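Hypothetical protein (PDB 2O62) is of unknown function but folds into two calycin-like beta domains, a fold that in many relatives encloses small hydrophobic ligands. Local coordinates at residues Lys3-Trp6 against Glu7-Leu10; Glu40-Asn44 against Asn45-Arg49; Thr182-Gly185 against Glu186-Ile189; Lys226-Leu229 against Arg230-Leu233. All coordinates share one frame; numbering follows the deposited sequence.

Contact 1: residues Lys3-Trp6 against Glu7-Leu10; sequences KSQW and ECFL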
ATOM      1  N   LYS A   3      16.609  12.302  -4.940  1.00 35.45           N
ATOM      2  CA  LYS A   3      16.458  11.907  -6.325  1.00 33.14           C
ATOM      3  C   LYS A   3      15.253  12.626  -6.932  1.00 29.82           C
ATOM      4  O   LYS A   3      14.236  12.799  -6.266  1.00 29.98           O
ATOM      5  CB  LYS A   3      16.199  10.405  -6.405  1.00 33.78           C
ATOM      6  CG  LYS A   3      17.314   9.513  -5.956  1.00 35.99           C
ATOM      7  CD  LYS A   3      16.883   8.089  -6.122  1.00 37.60           C
ATOM      8  CE  LYS A   3      17.975   7.148  -5.735  1.00 40.34           C
ATOM      9  NZ  LYS A   3      19.114   7.304  -6.681  1.00 41.88           N
ATOM     10  N   SER A   4      15.337  12.988  -8.201  1.00 25.89           N
ATOM     11  CA  SER A   4      14.139  13.347  -8.958  1.00 23.00           C
ATOM     12  C   SER A   4      13.132  12.186  -8.974  1.00 21.01           C
ATOM     13  O   SER A   4      13.506  11.017  -8.792  1.00 20.31           O
ATOM     14  CB  SER A   4      14.496  13.685 -10.397  1.00 22.91           C
ATOM     15  OG  SER A   4      14.927  12.524 -11.109  1.00 24.39           O
ATOM     16  N   GLN A   5      11.859  12.497  -9.210  1.00 18.35           N
ATOM     17  CA  GLN A   5      10.859  11.433  -9.340  1.00 18.05           C
ATOM     18  C   GLN A   5      11.216  10.404 -10.418  1.00 17.95           C
ATOM     19  O   GLN A   5      11.021   9.256 -10.225  1.00 16.88           O
ATOM     20  CB  GLN A   5       9.470  12.020  -9.570  1.00 17.80           C
ATOM     21  CG  GLN A   5       8.936  12.705  -8.330  1.00 17.57           C
ATOM     22  CD  GLN A   5       8.509  11.678  -7.344  1.00 17.09           C
ATOM     23  OE1 GLN A   5       7.598  10.931  -7.610  1.00 19.63           O
ATOM     24  NE2 GLN A   5       9.197  11.620  -6.203  1.00 17.49           N
ATOM     25  N   TRP A   6      11.774  10.834 -11.538  1.00 17.64           N
ATOM     26  CA  TRP A   6      12.189   9.926 -12.591  1.00 18.47           C
ATOM     27  C   TRP A   6      13.288   8.987 -12.116  1.00 19.10           C
ATOM     28  O   TRP A   6      13.221   7.787 -12.363  1.00 19.28           O
ATOM     29  CB  TRP A   6      12.644  10.715 -13.793  1.00 19.13           C
ATOM     30  CG  TRP A   6      12.991   9.845 -14.995  1.00 18.47           C
ATOM     31  CD1 TRP A   6      14.254   9.536 -15.461  1.00 20.61           C
ATOM     32  CD2 TRP A   6      12.072   9.183 -15.853  1.00 16.83           C
ATOM     33  NE1 TRP A   6      14.159   8.720 -16.557  1.00 19.70           N
ATOM     34  CE2 TRP A   6      12.833   8.469 -16.809  1.00 18.90           C
ATOM     35  CE3 TRP A   6      10.661   9.107 -15.905  1.00 18.65           C
ATOM     36  CZ2 TRP A   6      12.240   7.700 -17.792  1.00 19.03           C
ATOM     37  CZ3 TRP A   6      10.074   8.351 -16.880  1.00 18.65           C
ATOM     38  CH2 TRP A   6      10.862   7.637 -17.813  1.00 20.07           C
ATOM     39  N   GLU A   7      14.271   9.529 -11.407  1.00 19.50           N
ATOM     40  CA  GLU A   7      15.345   8.716 -10.866  1.00 20.61           C
ATOM     41  C   GLU A   7      14.837   7.695  -9.859  1.00 19.87           C
ATOM     42  O   GLU A   7      15.328   6.569  -9.833  1.00 19.68           O
ATOM     43  CB  GLU A   7      16.416   9.606 -10.264  1.00 21.88           C
ATOM     44  CG  GLU A   7      17.168  10.334 -11.349  1.00 26.56           C
ATOM     45  CD  GLU A   7      17.857  11.621 -10.881  1.00 33.89           C
ATOM     46  OE1 GLU A   7      17.619  12.087  -9.733  1.00 37.34           O
ATOM     47  OE2 GLU A   7      18.639  12.179 -11.693  1.00 40.02           O
ATOM     48  N   CYS A   8      13.867   8.088  -9.033  1.00 20.42           N
ATOM     49  CA  CYS A   8      13.218   7.138  -8.128  1.00 20.14           C
ATOM     50  C   CYS A   8      12.531   6.018  -8.882  1.00 19.52           C
ATOM     51  O   CYS A   8      12.636   4.841  -8.527  1.00 19.89           O
ATOM     52  CB  CYS A   8      12.191   7.833  -7.251  1.00 20.86           C
ATOM     53  SG  CYS A   8      12.805   9.070  -6.129  1.00 24.05           S
ATOM     54  N   PHE A   9      11.802   6.385  -9.924  1.00 20.09           N
ATOM     55  CA  PHE A   9      11.135   5.422 -10.778  1.00 19.34           C
ATOM     56  C   PHE A   9      12.147   4.418 -11.319  1.00 19.05           C
ATOM     57  O   PHE A   9      11.877   3.234 -11.276  1.00 18.03           O
ATOM     58  CB  PHE A   9      10.385   6.167 -11.879  1.00 19.87           C
ATOM     59  CG  PHE A   9       9.834   5.302 -12.989  1.00 18.53           C
ATOM     60  CD1 PHE A   9       9.180   4.122 -12.736  1.00 20.10           C
ATOM     61  CD2 PHE A   9       9.927   5.752 -14.296  1.00 20.16           C
ATOM     62  CE1 PHE A   9       8.628   3.363 -13.754  1.00 23.83           C
ATOM     63  CE2 PHE A   9       9.393   5.006 -15.341  1.00 22.79           C
ATOM     64  CZ  PHE A   9       8.737   3.805 -15.066  1.00 22.48           C
ATOM     65  N   LEU A  10      13.303   4.886 -11.784  1.00 18.24           N
ATOM     66  CA  LEU A  10      14.325   3.987 -12.301  1.00 19.05           C
ATOM     67  C   LEU A  10      14.851   2.940 -11.327  1.00 19.62           C
ATOM     68  O   LEU A  10      15.448   1.946 -11.755  1.00 21.40           O
ATOM     69  CB  LEU A  10      15.490   4.802 -12.846  1.00 19.49           C
ATOM     70  CG  LEU A  10      15.164   5.733 -14.007  1.00 18.92           C
ATOM     71  CD1 LEU A  10      16.430   6.482 -14.433  1.00 21.11           C
ATOM     72  CD2 LEU A  10      14.588   5.001 -15.209  1.00 21.38           C
TER
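W6 and F9, three residues apart on the short helix 5-10 and so a little under one turn, meet as an edge-to-face pair: ring planes 70° apart, centroids of the W6 six-membered ring and the F9 ring 5.2 Å apart. The rim of F9 is turned to the indole face, with F9 CD2 3.7 Å from W6 CZ3. W6 CG stands opposite its backbone N (chi1 -175°), as does the CG of F9, which sends the two rings off the helix in the same direction. L10 covers the same indole face beside the pyrrole part, L10 CD1 lying 3.8 Å from W6 NE1.

The solvent side is the helix start, where K3 and E7 are exposed, though the backbone there is held by a capping box of S4 and E7: E7 N donates to S4 OG (3.1 Å), and S4 N returns a bond to E7 OE1 (2.9 Å), approaching 35° out of the carboxylate plane. K3 CB rests against C8 SG at 3.7 Å.

W6, F9 and L10 all pack on V48 of strand 47-54, and W6 NE1 donates to N45 O, in the turn that leads into that strand. Toward strand 71-73, C8 and F9 touch F73, whose backbone N binds Q5 OE1.

Contact 2: residues Glu40-Asn44 against Asn45-Arg49; sequences EGLNN and NQTVR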
ATOM      1  N   GLU A  40      12.581  -1.789 -18.603  1.00 23.67           N
ATOM      2  CA  GLU A  40      13.902  -1.560 -19.114  1.00 24.98           C
ATOM      3  C   GLU A  40      14.066  -0.103 -19.529  1.00 24.10           C
ATOM      4  O   GLU A  40      13.150   0.504 -20.060  1.00 24.45           O
ATOM      5  CB  GLU A  40      14.153  -2.475 -20.292  1.00 25.11           C
ATOM      6  CG  GLU A  40      13.339  -2.198 -21.531  1.00 28.61           C
ATOM      7  CD  GLU A  40      13.398  -3.357 -22.537  1.00 29.38           C
ATOM      8  OE1 GLU A  40      14.533  -3.820 -22.829  1.00 35.45           O
ATOM      9  OE2 GLU A  40      12.307  -3.793 -23.022  1.00 32.71           O
ATOM     10  N   GLY A  41      15.254   0.449 -19.294  1.00 23.58           N
ATOM     11  CA  GLY A  41      15.547   1.806 -19.696  1.00 22.54           C
ATOM     12  C   GLY A  41      16.154   1.816 -21.072  1.00 22.27           C
ATOM     13  O   GLY A  41      16.945   0.917 -21.421  1.00 21.82           O
ATOM     14  N   LEU A  42      15.794   2.825 -21.854  1.00 20.67           N
ATOM     15  CA  LEU A  42      16.357   3.037 -23.183  1.00 21.45           C
ATOM     16  C   LEU A  42      16.840   4.464 -23.283  1.00 20.40           C
ATOM     17  O   LEU A  42      16.426   5.338 -22.513  1.00 20.30           O
ATOM     18  CB  LEU A  42      15.279   2.813 -24.259  1.00 21.73           C
ATOM     19  CG  LEU A  42      14.470   1.505 -24.209  1.00 26.27           C
ATOM     20  CD1 LEU A  42      13.420   1.479 -25.341  1.00 28.24           C
ATOM     21  CD2 LEU A  42      15.380   0.348 -24.338  1.00 26.38           C
ATOM     22  N   ASN A  43      17.671   4.702 -24.283  1.00 20.41           N
ATOM     23  CA  ASN A  43      18.192   6.027 -24.583  1.00 20.96           C
ATOM     24  C   ASN A  43      18.687   6.758 -23.349  1.00 19.79           C
ATOM     25  O   ASN A  43      18.159   7.789 -22.973  1.00 19.28           O
ATOM     26  CB  ASN A  43      17.155   6.865 -25.366  1.00 22.29           C
ATOM     27  CG  ASN A  43      16.796   6.222 -26.704  1.00 24.27           C
ATOM     28  OD1 ASN A  43      15.642   5.848 -26.925  1.00 33.76           O
ATOM     29  ND2 ASN A  43      17.797   6.022 -27.569  1.00 32.83           N
ATOM     30  N   ASN A  44      19.767   6.232 -22.783  1.00 18.99           N
ATOM     31  CA  ASN A  44      20.337   6.702 -21.512  1.00 18.24           C
ATOM     32  C   ASN A  44      19.283   6.937 -20.442  1.00 18.02           C
ATOM     33  O   ASN A  44      19.278   7.997 -19.782  1.00 16.79           O
ATOM     34  CB  ASN A  44      21.199   7.945 -21.683  1.00 17.30           C
ATOM     35  CG  ASN A  44      21.980   8.277 -20.409  1.00 16.82           C
ATOM     36  OD1 ASN A  44      22.237   7.400 -19.580  1.00 14.67           O
ATOM     37  ND2 ASN A  44      22.265   9.531 -20.208  1.00 19.98           N
ATOM     38  N   ASN A  45      18.404   5.949 -20.303  1.00 17.93           N
ATOM     39  CA  ASN A  45      17.286   5.921 -19.344  1.00 19.33           C
ATOM     40  C   ASN A  45      16.346   7.103 -19.433  1.00 19.69           C
ATOM     41  O   ASN A  45      15.730   7.490 -18.458  1.00 20.64           O
ATOM     42  CB  ASN A  45      17.749   5.748 -17.890  1.00 20.26           C
ATOM     43  CG  ASN A  45      18.400   4.407 -17.631  1.00 21.11           C
ATOM     44  OD1 ASN A  45      18.098   3.406 -18.282  1.00 18.51           O
ATOM     45  ND2 ASN A  45      19.301   4.385 -16.653  1.00 22.96           N
ATOM     46  N   GLN A  46      16.222   7.662 -20.612  1.00 19.68           N
ATOM     47  CA  GLN A  46      15.298   8.752 -20.838  1.00 20.21           C
ATOM     48  C   GLN A  46      13.905   8.224 -21.214  1.00 19.78           C
ATOM     49  O   GLN A  46      12.948   8.979 -21.209  1.00 19.50           O
ATOM     50  CB  GLN A  46      15.829   9.628 -21.956  1.00 20.13           C
ATOM     51  CG  GLN A  46      17.162  10.364 -21.628  1.00 21.51           C
ATOM     52  CD  GLN A  46      17.641  11.268 -22.783  1.00 22.87           C
ATOM     53  OE1 GLN A  46      18.357  10.833 -23.705  1.00 30.30           O
ATOM     54  NE2 GLN A  46      17.253  12.539 -22.722  1.00 27.11           N
ATOM     55  N   THR A  47      13.824   6.960 -21.620  1.00 20.51           N
ATOM     56  CA  THR A  47      12.558   6.278 -21.924  1.00 21.85           C
ATOM     57  C   THR A  47      12.574   5.011 -21.096  1.00 21.35           C
ATOM     58  O   THR A  47      13.633   4.389 -20.990  1.00 20.29           O
ATOM     59  CB  THR A  47      12.510   5.811 -23.389  1.00 21.85           C
ATOM     60  OG1 THR A  47      12.512   6.929 -24.290  1.00 27.03           O
ATOM     61  CG2 THR A  47      11.249   4.959 -23.654  1.00 24.71           C
ATOM     62  N   VAL A  48      11.448   4.628 -20.478  1.00 21.23           N
ATOM     63  CA  VAL A  48      11.315   3.295 -19.889  1.00 20.99           C
ATOM     64  C   VAL A  48      10.258   2.478 -20.645  1.00 20.99           C
ATOM     65  O   VAL A  48       9.117   2.941 -20.816  1.00 21.37           O
ATOM     66  CB  VAL A  48      10.941   3.342 -18.404  1.00 20.58           C
ATOM     67  CG1 VAL A  48      10.633   1.959 -17.920  1.00 22.86           C
ATOM     68  CG2 VAL A  48      12.095   3.898 -17.556  1.00 21.45           C
ATOM     69  N   ARG A  49      10.641   1.294 -21.133  1.00 21.15           N
ATOM     70  CA  ARG A  49       9.701   0.400 -21.776  1.00 21.94           C
ATOM     71  C   ARG A  49       9.221  -0.654 -20.794  1.00 22.57           C
ATOM     72  O   ARG A  49      10.014  -1.329 -20.128  1.00 22.83           O
ATOM     73  CB  ARG A  49      10.311  -0.297 -22.965  1.00 21.72           C
ATOM     74  CG  ARG A  49       9.371  -1.336 -23.572  1.00 25.02           C
ATOM     75  CD  ARG A  49      10.015  -2.017 -24.734  1.00 29.54           C
ATOM     76  NE  ARG A  49      10.120  -1.062 -25.809  1.00 31.81           N
ATOM     77  CZ  ARG A  49      11.059  -1.068 -26.752  1.00 34.99           C
ATOM     78  NH1 ARG A  49      12.015  -1.991 -26.759  1.00 35.47           N
ATOM     79  NH2 ARG A  49      11.045  -0.117 -27.687  1.00 35.58           N
TER
HETATM   80  O   HOH W   1      10.234  -3.985 -21.522  1.00 25.88           O
HETATM   81  O   HOH W   2      11.990  -4.941 -25.374  1.00 40.56           O
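Strands 40-42 and 47-49 run antiparallel, their short axes 4.6 Å apart at closest and their directions 143° apart. E40 and R49 make a hydrogen-bonded pair, with E40 N to R49 O at 3.0 Å and R49 N to E40 O at 2.8 Å. G41 and V48 form the non-hydrogen-bonded pair, and L42 and T47 are hydrogen-bonded again. Q46 and T47 both face L42, a classic beta bulge; T47 N reaches L42 O at 3.2 Å, while the bond from Q46 N to the same oxygen is weak. A type I' turn from N43 to Q46 reverses the chain.

E40, L42, T47 and R49 share one face of the hairpin. The methyl L42 CD1 sits over the centre of the R49 guanidinium, 3.6 Å above its plane. A bend at chi3 (-70°) in R49 turns that plane across L42. E40 lies alongside the R49 chain, E40 OE2 touching R49 CD at 3.4 Å, but its carboxylate stands nearly perpendicular to the guanidinium (89°). The charges stay beyond salt-bridge range; a water instead receives from R49 NH1 and donates to E40 OE2 (2.6 Å from its oxygen to OE2). N45 OD1 comes within 3.3 Å of G41 CA, on the side where a side chain at G41 would point.

R49 finds its salt bridge on strand 60-64, with E63, and the backbone of V48 bonds to F64 there while its side chain meets helix 5-10.

Contact 3: residues Thr182-Gly185 against Glu186-Ile189; sequences TSFG and ERTI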
ATOM      1  N   THR A 182      -1.688   4.437  17.885  1.00 21.74           N
ATOM      2  CA  THR A 182      -0.780   4.821  16.835  1.00 22.26           C
ATOM      3  C   THR A 182      -0.418   6.307  16.958  1.00 22.82           C
ATOM      4  O   THR A 182      -1.310   7.197  16.930  1.00 22.70           O
ATOM      5  CB  THR A 182      -1.437   4.568  15.486  1.00 24.92           C
ATOM      6  OG1 THR A 182      -2.083   3.286  15.504  1.00 24.62           O
ATOM      7  CG2 THR A 182      -0.444   4.580  14.390  1.00 24.69           C
ATOM      8  N   SER A 183       0.892   6.583  17.011  1.00 21.18           N
ATOM      9  CA  SER A 183       1.405   7.951  17.017  1.00 21.46           C
ATOM     10  C   SER A 183       2.088   8.262  15.718  1.00 21.74           C
ATOM     11  O   SER A 183       2.842   7.451  15.151  1.00 21.98           O
ATOM     12  CB  SER A 183       2.364   8.143  18.162  1.00 21.80           C
ATOM     13  OG  SER A 183       1.683   7.837  19.383  1.00 25.35           O
ATOM     14  N   PHE A 184       1.793   9.446  15.214  1.00 22.19           N
ATOM     15  CA  PHE A 184       2.357   9.907  13.991  1.00 22.06           C
ATOM     16  C   PHE A 184       2.690  11.362  14.218  1.00 22.49           C
ATOM     17  O   PHE A 184       1.783  12.179  14.386  1.00 21.68           O
ATOM     18  CB  PHE A 184       1.365   9.770  12.873  1.00 23.36           C
ATOM     19  CG  PHE A 184       1.921  10.129  11.557  1.00 20.12           C
ATOM     20  CD1 PHE A 184       2.526   9.162  10.795  1.00 23.69           C
ATOM     21  CD2 PHE A 184       1.816  11.392  11.073  1.00 24.81           C
ATOM     22  CE1 PHE A 184       3.025   9.438   9.596  1.00 24.76           C
ATOM     23  CE2 PHE A 184       2.313  11.678   9.814  1.00 23.32           C
ATOM     24  CZ  PHE A 184       2.957  10.703   9.108  1.00 23.37           C
ATOM     25  N   GLY A 185       3.980  11.694  14.303  1.00 22.14           N
ATOM     26  CA  GLY A 185       4.353  13.041  14.762  1.00 22.25           C
ATOM     27  C   GLY A 185       3.641  13.404  16.052  1.00 22.32           C
ATOM     28  O   GLY A 185       3.677  12.630  17.021  1.00 21.58           O
ATOM     29  N   GLU A 186       2.964  14.557  16.070  1.00 21.76           N
ATOM     30  CA  GLU A 186       2.321  15.036  17.285  1.00 23.61           C
ATOM     31  C   GLU A 186       0.922  14.416  17.529  1.00 21.23           C
ATOM     32  O   GLU A 186       0.290  14.735  18.517  1.00 22.27           O
ATOM     33  CB  GLU A 186       2.265  16.593  17.347  1.00 23.76           C
ATOM     34  CG  GLU A 186       1.544  17.276  16.218  1.00 27.56           C
ATOM     35  CD  GLU A 186       1.656  18.836  16.283  1.00 28.41           C
ATOM     36  OE1 GLU A 186       1.857  19.441  17.363  1.00 32.60           O
ATOM     37  OE2 GLU A 186       1.554  19.447  15.210  1.00 37.55           O
ATOM     38  N   ARG A 187       0.470  13.551  16.639  1.00 20.13           N
ATOM     39  CA  ARG A 187      -0.867  12.968  16.697  1.00 19.93           C
ATOM     40  C   ARG A 187      -0.852  11.541  17.207  1.00 19.72           C
ATOM     41  O   ARG A 187      -0.140  10.686  16.675  1.00 18.95           O
ATOM     42  CB  ARG A 187      -1.507  13.000  15.328  1.00 20.80           C
ATOM     43  CG  ARG A 187      -2.912  12.418  15.309  1.00 23.31           C
ATOM     44  CD  ARG A 187      -3.351  12.207  13.905  1.00 27.18           C
ATOM     45  NE  ARG A 187      -2.825  10.943  13.362  1.00 27.56           N
ATOM     46  CZ  ARG A 187      -2.423  10.776  12.107  1.00 29.22           C
ATOM     47  NH1 ARG A 187      -2.400  11.799  11.281  1.00 28.19           N
ATOM     48  NH2 ARG A 187      -1.984   9.594  11.699  1.00 31.76           N
ATOM     49  N   THR A 188      -1.622  11.280  18.253  1.00 18.43           N
ATOM     50  CA  THR A 188      -1.867   9.890  18.675  1.00 18.43           C
ATOM     51  C   THR A 188      -3.363   9.540  18.595  1.00 18.32           C
ATOM     52  O   THR A 188      -4.208  10.342  19.004  1.00 18.32           O
ATOM     53  CB  THR A 188      -1.337   9.642  20.076  1.00 18.57           C
ATOM     54  OG1 THR A 188       0.079   9.916  20.089  1.00 23.00           O
ATOM     55  CG2 THR A 188      -1.584   8.211  20.493  1.00 20.91           C
ATOM     56  N   ILE A 189      -3.662   8.359  18.056  1.00 18.18           N
ATOM     57  CA  ILE A 189      -5.046   7.832  18.030  1.00 18.46           C
ATOM     58  C   ILE A 189      -5.061   6.433  18.632  1.00 18.05           C
ATOM     59  O   ILE A 189      -4.294   5.594  18.200  1.00 18.48           O
ATOM     60  CB  ILE A 189      -5.576   7.790  16.629  1.00 19.69           C
ATOM     61  CG1 ILE A 189      -5.685   9.208  16.058  1.00 23.39           C
ATOM     62  CG2 ILE A 189      -6.917   7.006  16.594  1.00 21.29           C
ATOM     63  CD1 ILE A 189      -5.728   9.231  14.573  1.00 24.17           C
TER
HETATM   64  O   HOH W   3      -4.869   3.678  16.096  1.00 21.48           O
HETATM   65  O   HOH W   4      -2.068   8.597  14.774  1.00 32.96           O
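S183 OG and T188 OG1 join by a hydrogen bond of 2.7 Å that either hydroxyl could donate. They belong to a non-hydrogen-bonded pair, where the backbones approach closely, and in both residues the oxygen is opposite the carbonyl carbon (chi1 near -58° in both), which brings the hydroxyls together across the strands. The flanking pairs use their backbone groups instead. T182 N and I189 O, like I189 N and T182 O, are 2.9 Å apart; F184 N meets R187 O, and R187 N returns to F184 O from above the carbonyl plane, 41° out of it.

This is a tight two-residue beta hairpin linking strands 178-184 and 187-196 of the closed antiparallel barrel, its type II' turn running from F184 to R187 with G185 at positive phi. S183 and G185 also bond by their backbones to T167 and S165 on strand 162-172.

Two waters serve polar atoms of T182, R187 and I189, whose side chains share a face with F184. One donates to T182 O, giving that carbonyl a second partner besides I189 N, and accepts from R187 NE at 2.8 Å. The other donates to I189 O and bonds to T182 OG1, which is also held by Q180 NE2. The R187 guanidinium plane is nearly parallel to the F184 ring (8°), but what lies over its face is F184 CB, 3.6 Å from R187 NH2; R187 NH1 donates to a glycerol probably carried over from crystallisation.

Contact 4: residues Lys226-Leu229 against Arg230-Leu233; sequences KVQL and RQPL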
ATOM      1  N   LYS A 226     -16.741   3.318   4.703  1.00 24.25           N
ATOM      2  CA  LYS A 226     -17.543   3.904   3.629  1.00 25.69           C
ATOM      3  C   LYS A 226     -16.915   5.190   3.249  1.00 24.53           C
ATOM      4  O   LYS A 226     -16.650   6.021   4.110  1.00 24.88           O
ATOM      5  CB  LYS A 226     -18.982   4.194   4.032  1.00 26.69           C
ATOM      6  CG  LYS A 226     -19.891   4.650   2.810  1.00 27.32           C
ATOM      7  CD  LYS A 226     -21.365   4.710   3.125  1.00 29.68           C
ATOM      8  CE  LYS A 226     -22.276   4.687   1.859  1.00 32.58           C
ATOM      9  NZ  LYS A 226     -21.955   5.783   0.934  1.00 34.88           N
ATOM     10  N   VAL A 227     -16.677   5.361   1.967  1.00 23.92           N
ATOM     11  CA  VAL A 227     -16.241   6.631   1.453  1.00 24.82           C
ATOM     12  C   VAL A 227     -17.404   7.615   1.524  1.00 25.74           C
ATOM     13  O   VAL A 227     -18.439   7.388   0.917  1.00 24.93           O
ATOM     14  CB  VAL A 227     -15.732   6.475   0.017  1.00 24.38           C
ATOM     15  CG1 VAL A 227     -15.358   7.809  -0.558  1.00 25.90           C
ATOM     16  CG2 VAL A 227     -14.582   5.550  -0.002  1.00 26.20           C
ATOM     17  N   GLN A 228     -17.242   8.689   2.307  1.00 26.96           N
ATOM     18  CA  GLN A 228     -18.293   9.697   2.536  1.00 27.60           C
ATOM     19  C   GLN A 228     -17.949  10.990   1.796  1.00 26.95           C
ATOM     20  O   GLN A 228     -16.799  11.353   1.684  1.00 26.64           O
ATOM     21  CB  GLN A 228     -18.454  10.027   4.041  1.00 28.82           C
ATOM     22  CG  GLN A 228     -18.547   8.827   5.034  1.00 31.41           C
ATOM     23  CD  GLN A 228     -19.988   8.379   5.346  1.00 35.04           C
ATOM     24  OE1 GLN A 228     -20.956   8.779   4.682  1.00 35.26           O
ATOM     25  NE2 GLN A 228     -20.125   7.523   6.365  1.00 36.53           N
ATOM     26  N   LEU A 229     -18.952  11.704   1.338  1.00 26.28           N
ATOM     27  CA  LEU A 229     -18.736  13.056   0.832  1.00 26.88           C
ATOM     28  C   LEU A 229     -18.207  13.968   1.944  1.00 24.85           C
ATOM     29  O   LEU A 229     -18.611  13.862   3.117  1.00 22.66           O
ATOM     30  CB  LEU A 229     -20.026  13.672   0.257  1.00 27.50           C
ATOM     31  CG  LEU A 229     -20.441  13.203  -1.137  1.00 31.18           C
ATOM     32  CD1 LEU A 229     -21.019  11.792  -1.040  1.00 35.62           C
ATOM     33  CD2 LEU A 229     -21.443  14.137  -1.766  1.00 30.25           C
ATOM     34  N   ARG A 230     -17.315  14.865   1.541  1.00 24.47           N
ATOM     35  CA  ARG A 230     -16.739  15.903   2.402  1.00 24.42           C
ATOM     36  C   ARG A 230     -16.046  15.363   3.618  1.00 23.26           C
ATOM     37  O   ARG A 230     -16.095  15.972   4.666  1.00 23.55           O
ATOM     38  CB  ARG A 230     -17.780  16.938   2.824  1.00 24.74           C
ATOM     39  CG  ARG A 230     -18.115  17.901   1.708  1.00 26.93           C
ATOM     40  CD  ARG A 230     -18.656  19.221   2.210  1.00 28.00           C
ATOM     41  NE  ARG A 230     -17.670  20.093   2.894  1.00 27.86           N
ATOM     42  CZ  ARG A 230     -18.055  21.206   3.526  1.00 28.49           C
ATOM     43  NH1 ARG A 230     -19.342  21.518   3.544  1.00 26.56           N
ATOM     44  NH2 ARG A 230     -17.191  21.997   4.150  1.00 28.45           N
ATOM     45  N   GLN A 231     -15.394  14.228   3.458  1.00 22.99           N
ATOM     46  CA  GLN A 231     -14.482  13.716   4.469  1.00 23.67           C
ATOM     47  C   GLN A 231     -13.136  13.414   3.816  1.00 23.34           C
ATOM     48  O   GLN A 231     -13.063  12.993   2.638  1.00 22.29           O
ATOM     49  CB  GLN A 231     -15.069  12.459   5.127  1.00 23.84           C
ATOM     50  CG  GLN A 231     -16.430  12.644   5.758  1.00 26.06           C
ATOM     51  CD  GLN A 231     -16.380  13.471   7.047  1.00 28.61           C
ATOM     52  OE1 GLN A 231     -15.314  13.585   7.654  1.00 29.97           O
ATOM     53  NE2 GLN A 231     -17.531  14.056   7.463  1.00 27.09           N
ATOM     54  N   PRO A 232     -12.039  13.608   4.565  1.00 23.14           N
ATOM     55  CA  PRO A 232     -10.737  13.202   4.016  1.00 23.38           C
ATOM     56  C   PRO A 232     -10.676  11.675   3.958  1.00 23.83           C
ATOM     57  O   PRO A 232     -11.408  11.000   4.714  1.00 23.25           O
ATOM     58  CB  PRO A 232      -9.737  13.771   5.011  1.00 23.39           C
ATOM     59  CG  PRO A 232     -10.484  13.834   6.276  1.00 23.08           C
ATOM     60  CD  PRO A 232     -11.918  14.144   5.936  1.00 23.64           C
ATOM     61  N   LEU A 233      -9.869  11.166   3.037  1.00 24.16           N
ATOM     62  CA  LEU A 233      -9.750   9.756   2.754  1.00 24.18           C
ATOM     63  C   LEU A 233      -8.299   9.340   2.730  1.00 23.22           C
ATOM     64  O   LEU A 233      -7.411  10.081   2.288  1.00 21.91           O
ATOM     65  CB  LEU A 233     -10.388   9.438   1.411  1.00 24.62           C
ATOM     66  CG  LEU A 233     -11.897   9.656   1.330  1.00 28.05           C
ATOM     67  CD1 LEU A 233     -12.390   9.706  -0.114  1.00 30.68           C
ATOM     68  CD2 LEU A 233     -12.599   8.529   2.058  1.00 30.41           C
TER
HETATM   69  O   HOH W   5     -19.886  13.835   5.564  1.00 36.49           O
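V227 and L233 supply the apolar contact, their side chains crossing at about a right angle. V227 CG1 touches L233 CD1 at 3.6 Å and L233 CD2 at 3.9 Å, so one valine methyl meets both branches of the leucine; V227 CG2 is a little farther, 4.1 Å from L233 CD2. The methyl that leads sits opposite the valine backbone N (chi1 176°). L233 is buried, with L86 also against it, and V227 leans on F92.

The aliphatic parts of two glutamines make a second, more open contact: Q228 CB lies 3.7 Å from Q231 CG. Between them the chain reverses in a type II beta turn, L229 and R230 at its corners and R230 at positive phi. The turn belongs to the loop joining strands 219-224 and 233-242 of the barrel. Its Q228 O and Q231 N are 3.7 Å apart, too long for the usual closing bond.

Polar linkage across the turn runs through a water, which donates to L229 O at 2.8 Å and accepts from Q231 NE2 at 3.0 Å. A bend at chi2 (-72°) folds the Q231 amide back to reach it. Before the turn, V227 bonds by its backbone to G115 and K226 NZ to N114 O, both in the N-terminal half of the chain, as are F92 and L86, while the backbone of L233 pairs with Y253 on the neighbouring strand.

In the fold
From the N terminus, contact 1 winds the opening helix 5-10, and contact 2 then turns strand 29-42 into strand 47-54. Contacts 3 and 4 follow in the C-terminal barrel, at the 178-184/187-196 hairpin and in the loop before strand 233-242. Contact 1 is a capped helix start, while contacts 2, 3 and 4 each close a beta turn; all four are in series, and none encloses or crosses another. Contacts 1 and 2 touch, so that the helix is held to the hairpin of the first sheet. Contacts 3 and 4 share the barrel yet stay about 10 Å apart at nearest atoms. Contacts 2 and 3 lie on opposite sides of the chain's centre, their own centres 41 Å apart.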